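GTN Reductase (Agrobacterium tumefaciens, PDB 5N6G) probably catalyses the reduction of activated carbon-carbon double bonds, as an FMN-dependent ene-reductase of the Old Yellow Enzyme family. Local coordinates at residues V175-A180 and L212-A217; I185-F188 and S192-Q195; G202-R207 and Y249-E254. All blocks are in the same frame, centred on the assembly; numbering follows the deposited sequence.

Contact 1 of 3, residues V175-A180 and L212-A217. With FMN (flavin mononucleotide), chain B; 8OZ (2-Phenylacrylic acid), chain C.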
# COMPACT_ATOMS: atom_id res chain seq x y z
N VAL A 175 -7.39 3.56 -6.86
CA VAL A 175 -6.89 2.64 -5.86
C VAL A 175 -5.42 2.35 -6.12
O VAL A 175 -4.94 2.37 -7.26
CB VAL A 175 -7.65 1.31 -5.80
CG1 VAL A 175 -9.14 1.55 -5.57
CG2 VAL A 175 -7.43 0.45 -7.04
N GLU A 176 -4.72 2.05 -5.04
CA GLU A 176 -3.41 1.43 -5.08
C GLU A 176 -3.55 0.00 -4.59
O GLU A 176 -3.92 -0.22 -3.43
CB GLU A 176 -2.40 2.19 -4.22
CG GLU A 176 -1.03 1.53 -4.16
CD GLU A 176 0.01 2.33 -3.39
OE1 GLU A 176 0.62 3.29 -3.96
OE2 GLU A 176 0.26 1.98 -2.22
N ILE A 177 -3.26 -0.96 -5.45
CA ILE A 177 -3.28 -2.36 -5.01
C ILE A 177 -2.06 -2.59 -4.12
O ILE A 177 -0.92 -2.37 -4.54
CB ILE A 177 -3.27 -3.30 -6.21
CG1 ILE A 177 -4.56 -3.19 -7.02
CG2 ILE A 177 -3.09 -4.72 -5.76
CD1 ILE A 177 -4.43 -3.69 -8.46
N HIS A 178 -2.29 -3.05 -2.89
CA HIS A 178 -1.18 -3.39 -2.00
C HIS A 178 -0.58 -4.72 -2.43
O HIS A 178 -1.11 -5.79 -2.11
CB HIS A 178 -1.64 -3.47 -0.56
CG HIS A 178 -0.53 -3.38 0.44
ND1 HIS A 178 0.77 -3.72 0.15
CD2 HIS A 178 -0.53 -2.95 1.73
CE1 HIS A 178 1.53 -3.50 1.20
NE2 HIS A 178 0.77 -3.04 2.18
N ALA A 179 0.56 -4.67 -3.12
CA ALA A 179 1.23 -5.89 -3.56
C ALA A 179 2.64 -5.93 -2.99
O ALA A 179 3.57 -6.45 -3.63
CB ALA A 179 1.26 -5.99 -5.07
N ALA A 180 2.79 -5.42 -1.78
CA ALA A 180 4.06 -5.17 -1.15
C ALA A 180 4.09 -5.77 0.26
O ALA A 180 3.12 -6.36 0.74
CB ALA A 180 4.37 -3.66 -1.12
N LEU A 212 -1.33 -10.48 -11.41
CA LEU A 212 -1.85 -9.93 -12.65
C LEU A 212 -3.35 -10.16 -12.77
O LEU A 212 -4.05 -9.33 -13.35
CB LEU A 212 -1.08 -10.51 -13.83
CG LEU A 212 0.39 -10.11 -13.88
CD1 LEU A 212 1.11 -10.92 -14.94
CD2 LEU A 212 0.56 -8.63 -14.19
N GLU A 213 -3.87 -11.22 -12.16
CA GLU A 213 -5.32 -11.41 -12.14
C GLU A 213 -5.99 -10.36 -11.26
O GLU A 213 -7.08 -9.88 -11.61
CB GLU A 213 -5.68 -12.82 -11.65
CG GLU A 213 -5.42 -13.88 -12.71
CD GLU A 213 -5.64 -15.30 -12.23
OE1 GLU A 213 -5.72 -15.54 -11.02
OE2 GLU A 213 -5.72 -16.20 -13.11
N VAL A 214 -5.36 -9.99 -10.14
CA VAL A 214 -5.89 -8.92 -9.30
C VAL A 214 -5.90 -7.61 -10.08
O VAL A 214 -6.90 -6.90 -10.11
CB VAL A 214 -5.08 -8.79 -7.99
CG1 VAL A 214 -5.51 -7.55 -7.22
CG2 VAL A 214 -5.24 -10.05 -7.13
N VAL A 215 -4.78 -7.28 -10.73
CA VAL A 215 -4.71 -6.03 -11.49
C VAL A 215 -5.79 -6.00 -12.56
O VAL A 215 -6.49 -5.00 -12.73
CB VAL A 215 -3.31 -5.84 -12.10
CG1 VAL A 215 -3.31 -4.67 -13.09
CG2 VAL A 215 -2.30 -5.60 -11.02
N ASP A 216 -5.94 -7.09 -13.31
CA ASP A 216 -6.91 -7.08 -14.39
C ASP A 216 -8.34 -7.03 -13.86
O ASP A 216 -9.21 -6.40 -14.49
CB ASP A 216 -6.67 -8.28 -15.31
CG ASP A 216 -5.32 -8.21 -16.03
OD1 ASP A 216 -4.77 -7.08 -16.17
OD2 ASP A 216 -4.81 -9.27 -16.46
N ALA A 217 -8.62 -7.65 -12.71
CA ALA A 217 -9.95 -7.57 -12.09
C ALA A 217 -10.27 -6.15 -11.64
O ALA A 217 -11.39 -5.65 -11.89
CB ALA A 217 -10.04 -8.54 -10.90
N1 FMN B . 3.20 0.58 3.88
C2 FMN B . 2.09 0.18 3.18
O2 FMN B . 2.18 -0.21 1.99
N3 FMN B . 0.85 0.23 3.78
C4 FMN B . 0.60 0.62 5.08
O4 FMN B . -0.56 0.67 5.50
C4A FMN B . 1.77 1.01 5.82
N5 FMN B . 1.61 1.43 7.06
C5A FMN B . 2.72 1.95 7.70
C6 FMN B . 2.54 2.51 8.97
C7 FMN B . 3.59 3.15 9.61
C7M FMN B . 3.34 3.76 10.97
C8 FMN B . 4.84 3.24 9.00
C8M FMN B . 5.98 3.98 9.64
C9 FMN B . 5.03 2.67 7.74
C9A FMN B . 3.97 2.03 7.09
N10 FMN B . 4.10 1.55 5.77
C10 FMN B . 3.03 1.00 5.12
C1' FMN B . 5.36 1.81 5.05
C2' FMN B . 5.41 3.24 4.55
O2' FMN B . 4.40 3.46 3.55
C3' FMN B . 6.77 3.63 3.97
O3' FMN B . 7.12 2.72 2.93
C4' FMN B . 7.89 3.65 5.00
O4' FMN B . 7.52 4.45 6.12
C5' FMN B . 9.21 4.12 4.41
O5' FMN B . 9.09 5.48 3.95
P FMN B . 9.69 6.78 4.73
O1P FMN B . 11.19 6.57 4.77
O2P FMN B . 9.08 6.72 6.12
O3P FMN B . 9.25 7.94 3.91
C4 8OZ C . 2.98 -1.12 9.82
C5 8OZ C . 2.13 -1.70 10.73
C6 8OZ C . 1.10 -2.50 10.29
C7 8OZ C . 0.92 -2.72 8.93
C8 8OZ C . 2.65 -2.52 5.62
C 8OZ C . 0.26 -2.18 6.07
O 8OZ C . 2.49 -2.49 4.43
C1 8OZ C . 1.49 -2.26 6.55
C2 8OZ C . 1.76 -2.12 8.01
C3 8OZ C . 2.81 -1.33 8.47
O1 8OZ C . 3.80 -2.81 6.18
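Ile177, on barrel strand 174-178, and Val215, on helix 204-222, mark the closest approach of the two backbones, with their CA atoms 7.6 Å apart. No hydrogen bond crosses between the segments, and the strand instead pairs with its barrel neighbours. The CB of Ile177 points toward the helix, and its two branches divide the work. Ile177 CG2, anti to the backbone N, slides alongside Val214 and meets CG1 of that residue at 4.0 Å. The other branch runs through CG1 of Ile177 to its CD1; the Ile177 and Val215 side chains cross at about a right angle, CD1 of Ile177 lying 3.8 Å from Val215 CG2 and equally near Val215 CA.

The next residue serves the interior of the barrel. His178 donates from NE2 to the carboxylate O of 2-phenylacrylic acid over 2.9 Å at an N-H...O angle of 152°, the acceptor lying near the ring plane. His178 NE2 is also 3.2 Å from the flavin O2, which approaches obliquely. His178 ND1 accepts from Ala180 N, 3.3 Å away and close to the ring plane, and with NE2 bonded to the ligand this limits the ring's rotation. Trp99 stacks on the ring. A strand that packs outward on a helix while it sends a residue inward to the site is typical of the TIM barrel, here the flavin-binding barrel of the Old Yellow Enzyme family.

Contact 2 of 3, residues I185-F188 and S192-Q195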
# COMPACT_ATOMS: atom_id res chain seq x y z
N ILE A 185 -0.52 -10.81 -1.95
CA ILE A 185 -0.04 -10.89 -3.33
C ILE A 185 1.44 -11.23 -3.33
O ILE A 185 1.90 -12.05 -4.13
CB ILE A 185 -0.33 -9.58 -4.08
CG1 ILE A 185 -1.85 -9.39 -4.21
CG2 ILE A 185 0.27 -9.62 -5.48
CD1 ILE A 185 -2.28 -8.05 -4.78
N GLU A 186 2.21 -10.63 -2.41
CA GLU A 186 3.63 -10.94 -2.30
C GLU A 186 3.87 -12.37 -1.87
O GLU A 186 4.88 -12.98 -2.24
CB GLU A 186 4.32 -10.03 -1.29
CG GLU A 186 5.06 -8.92 -1.91
CD GLU A 186 6.29 -8.46 -1.12
OE1 GLU A 186 6.69 -9.04 -0.07
OE2 GLU A 186 6.84 -7.47 -1.61
N GLN A 187 2.99 -12.91 -1.03
CA GLN A 187 3.11 -14.30 -0.61
C GLN A 187 3.04 -15.25 -1.81
O GLN A 187 3.77 -16.25 -1.87
CB GLN A 187 2.02 -14.64 0.41
CG GLN A 187 2.24 -13.97 1.77
CD GLN A 187 0.97 -13.83 2.60
OE1 GLN A 187 0.09 -14.69 2.58
NE2 GLN A 187 0.89 -12.75 3.36
N PHE A 188 2.19 -14.94 -2.79
CA PHE A 188 2.18 -15.70 -4.04
C PHE A 188 3.43 -15.44 -4.87
O PHE A 188 3.97 -16.36 -5.50
CB PHE A 188 0.96 -15.31 -4.88
CG PHE A 188 -0.32 -16.05 -4.55
CD1 PHE A 188 -1.21 -15.55 -3.61
CD2 PHE A 188 -0.65 -17.23 -5.20
CE1 PHE A 188 -2.37 -16.23 -3.33
CE2 PHE A 188 -1.83 -17.90 -4.94
CZ PHE A 188 -2.69 -17.41 -4.00
N SER A 192 9.66 -17.98 -0.73
CA SER A 192 9.63 -18.60 0.60
C SER A 192 8.22 -18.92 1.06
O SER A 192 8.04 -19.79 1.92
CB SER A 192 10.31 -17.72 1.66
OG SER A 192 9.58 -16.55 1.95
N THR A 193 7.23 -18.25 0.50
CA THR A 193 5.86 -18.36 0.93
C THR A 193 5.01 -19.20 -0.01
O THR A 193 3.87 -19.55 0.33
CB THR A 193 5.25 -16.96 1.05
OG1 THR A 193 5.75 -16.12 -0.01
CG2 THR A 193 5.63 -16.33 2.40
N ASN A 194 5.50 -19.48 -1.21
CA ASN A 194 4.71 -20.13 -2.25
C ASN A 194 5.37 -21.47 -2.57
O ASN A 194 6.39 -21.51 -3.26
CB ASN A 194 4.61 -19.26 -3.48
CG ASN A 194 3.72 -19.86 -4.53
OD1 ASN A 194 3.53 -21.07 -4.57
ND2 ASN A 194 3.17 -19.02 -5.40
N GLN A 195 4.79 -22.55 -2.08
CA GLN A 195 5.24 -23.90 -2.38
C GLN A 195 4.15 -24.65 -3.14
O GLN A 195 4.09 -25.88 -3.12
CB GLN A 195 5.62 -24.65 -1.10
CG GLN A 195 6.83 -24.03 -0.45
CD GLN A 195 7.34 -24.78 0.76
OE1 GLN A 195 6.62 -25.59 1.35
NE2 GLN A 195 8.59 -24.51 1.13
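Gln187, Asn194 and Thr193 bury more surface here than the other residues, where the loop after the short helix 184-189 of the TIM barrel folds back on that helix and binds two successive carbonyls near its C-terminal end. Thr193 OG1 donates to Gln187 O over 2.7 Å, in the carbonyl plane and on a lone pair; Lys190 O is also hydrogen-bonded to this hydroxyl, so its one proton has two candidate acceptors. A first torsion of 37° sets the hydroxyl between its own backbone N and carbonyl carbon, with CG2 beside Gln187 CG. The two side chains cross at about a right angle, Gln187 CB and Thr193 CB being 4.0 Å apart.

The amide of Gln187 leads away from the loop: NE2 donates to Gly182 O and Val101 O, and OE1 accepts from Arg103 N. Asn194 OD1 accepts from Arg196 N, and ND2 has a second acceptor in Tyr200 O, so both ends of this amide are engaged. The extended first torsion (-176°) carries it to the next carbonyl: Asn194 ND2 meets Phe188 O at 2.8 Å and 167°, on a lone pair in the carbonyl plane, with that O almost in the Asn194 amide plane.

Contact 3 of 3, residues G202-R207 and Y249-E254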
# COMPACT_ATOMS: atom_id res chain seq x y z
N GLY A 202 5.60 -22.25 -8.63
CA GLY A 202 6.73 -22.74 -9.40
C GLY A 202 7.41 -21.64 -10.19
O GLY A 202 8.23 -20.88 -9.65
N SER A 203 7.08 -21.55 -11.47
CA SER A 203 7.71 -20.61 -12.37
C SER A 203 7.40 -19.17 -11.99
O SER A 203 6.44 -18.87 -11.27
CB SER A 203 7.23 -20.85 -13.80
OG SER A 203 5.85 -20.58 -13.95
N ILE A 204 8.23 -18.27 -12.50
CA ILE A 204 7.98 -16.84 -12.33
C ILE A 204 6.61 -16.47 -12.88
O ILE A 204 5.86 -15.71 -12.25
CB ILE A 204 9.10 -16.04 -13.03
CG1 ILE A 204 10.36 -16.09 -12.17
CG2 ILE A 204 8.67 -14.61 -13.36
CD1 ILE A 204 11.61 -15.63 -12.92
N GLU A 205 6.26 -16.98 -14.07
CA GLU A 205 4.97 -16.68 -14.67
C GLU A 205 3.83 -17.14 -13.78
O GLU A 205 2.81 -16.45 -13.65
CB GLU A 205 4.86 -17.36 -16.04
CG GLU A 205 5.86 -16.86 -17.12
CD GLU A 205 7.33 -17.35 -16.98
OE1 GLU A 205 7.67 -18.24 -16.15
OE2 GLU A 205 8.17 -16.83 -17.74
N ASN A 206 3.98 -18.31 -13.18
CA ASN A 206 2.93 -18.83 -12.31
C ASN A 206 2.83 -18.03 -11.02
O ASN A 206 1.73 -17.77 -10.52
CB ASN A 206 3.18 -20.30 -11.99
CG ASN A 206 2.81 -21.21 -13.13
OD1 ASN A 206 2.39 -20.76 -14.21
ND2 ASN A 206 2.94 -22.51 -12.90
N ARG A 207 3.99 -17.65 -10.44
CA ARG A 207 3.96 -16.88 -9.20
C ARG A 207 3.42 -15.46 -9.39
O ARG A 207 2.85 -14.89 -8.45
CB ARG A 207 5.35 -16.86 -8.57
CG ARG A 207 5.72 -18.26 -8.01
CD ARG A 207 6.98 -18.24 -7.19
NE ARG A 207 8.18 -18.29 -8.02
CZ ARG A 207 9.25 -17.51 -7.86
NH1 ARG A 207 9.28 -16.55 -6.95
NH2 ARG A 207 10.31 -17.71 -8.62
N TYR A 249 10.73 -9.65 -10.60
CA TYR A 249 10.13 -8.33 -10.61
C TYR A 249 10.25 -7.65 -11.97
O TYR A 249 9.34 -6.92 -12.37
CB TYR A 249 10.73 -7.49 -9.49
CG TYR A 249 9.98 -7.73 -8.21
CD1 TYR A 249 8.85 -6.98 -7.89
CD2 TYR A 249 10.34 -8.76 -7.36
CE1 TYR A 249 8.14 -7.21 -6.73
CE2 TYR A 249 9.64 -9.02 -6.22
CZ TYR A 249 8.54 -8.25 -5.91
OH TYR A 249 7.86 -8.54 -4.76
N ASN A 250 11.33 -7.90 -12.72
CA ASN A 250 11.38 -7.39 -14.08
C ASN A 250 10.25 -7.99 -14.90
O ASN A 250 9.62 -7.28 -15.68
CB ASN A 250 12.74 -7.67 -14.71
CG ASN A 250 13.82 -6.66 -14.27
OD1 ASN A 250 13.70 -5.98 -13.23
ND2 ASN A 250 14.88 -6.56 -15.06
N TYR A 251 9.96 -9.28 -14.72
CA TYR A 251 8.83 -9.88 -15.43
C TYR A 251 7.53 -9.22 -15.03
O TYR A 251 6.70 -8.90 -15.89
CB TYR A 251 8.77 -11.39 -15.15
CG TYR A 251 7.52 -12.03 -15.71
CD1 TYR A 251 7.47 -12.46 -17.03
CD2 TYR A 251 6.39 -12.19 -14.93
CE1 TYR A 251 6.31 -13.02 -17.54
CE2 TYR A 251 5.25 -12.73 -15.43
CZ TYR A 251 5.21 -13.15 -16.73
OH TYR A 251 4.05 -13.72 -17.27
N VAL A 252 7.32 -9.02 -13.73
CA VAL A 252 6.07 -8.42 -13.25
C VAL A 252 5.85 -7.07 -13.91
O VAL A 252 4.77 -6.80 -14.45
CB VAL A 252 6.09 -8.29 -11.72
CG1 VAL A 252 5.00 -7.36 -11.23
CG2 VAL A 252 5.91 -9.69 -11.11
N VAL A 253 6.86 -6.19 -13.88
CA VAL A 253 6.60 -4.86 -14.42
C VAL A 253 6.58 -4.85 -15.94
O VAL A 253 5.93 -3.99 -16.54
CB VAL A 253 7.57 -3.77 -13.92
CG1 VAL A 253 7.27 -3.40 -12.52
CG2 VAL A 253 9.03 -4.12 -14.17
N GLU A 254 7.27 -5.79 -16.61
CA GLU A 254 7.08 -5.93 -18.04
C GLU A 254 5.61 -6.18 -18.36
O GLU A 254 5.05 -5.59 -19.29
CB GLU A 254 7.96 -7.06 -18.57
CG GLU A 254 7.82 -7.33 -20.03
CD GLU A 254 8.21 -8.75 -20.40
OE1 GLU A 254 8.78 -9.47 -19.55
OE2 GLU A 254 7.91 -9.15 -21.55
O HOH W 1 2.07 -14.38 -15.31
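Two of the helices that surround the TIM barrel, 204-222 and 245-256, meet near the protein surface at the start of the first of them. Ile204 and Tyr251 are where the two backbones come nearest, CA to CA 7.7 Å, and both point their CB toward the opposite helix. The contact is carried by one tyrosine laid across two consecutive residues. Ile204 presents its CG2 methyl to the root of the aromatic side chain, 3.7 Å from Tyr251 CD2 and equally near CG and CB, and the two side chains slide past each other in opposite directions. Farther out, Glu205 crosses the tyrosine at about a right angle. Its CG lies 3.6 Å from Tyr251 OH, so the hydrocarbon part of the glutamate does the touching. A bend at chi2 (76°) turns the chain beyond CG, and the carboxylate plane stands 67° from that of the ring. The 172° first torsion swings the Tyr251 ring opposite its own backbone N, extends it toward helix 204-222 and brings its hydroxyl alongside Glu205. There a water in the ring plane bridges the two, donating to Glu205 O at 2.8 Å and hydrogen-bonded to Tyr251 OH at 2.9 Å.

The helix start is itself well organised. Ser203 is the N-cap, its OG accepting from Asn206 N over 3.0 Å. Arg207 folds back to the preceding loop, where its NE donates to Gly202 O at 3.1 Å from above the carbonyl plane, while NH1 forms a salt bridge with Glu242. Deeper between the helices, Tyr251 and Val252 both touch Ala208. Such packing of neighbouring helices in the outer layer, here beside a serine-capped helix start, is characteristic of the TIM barrel.

The three contacts illustrate how one barrel sector is built outward from its ligand. Contact 1 includes His178, which reaches both FMN and 2-phenylacrylic acid. Contact 2, about 15 Å from contact 1 centre to centre, touches it directly: Ile185 CD1 packs on Ile177 CG2 at 3.6 Å. The Glu186 side chain of contact 2 remains about 9 Å from either bound group at the nearest approach. Contact 3 lies away from the annotated sites, its centre about 14 Å from that of contact 1, yet both use helix 204-222. Contacts 2 and 3, with centres about 12 Å apart, meet where Phe188 O lies 3.4 Å from Arg207 CB, so a chain of packing leads from ligand pocket to surface.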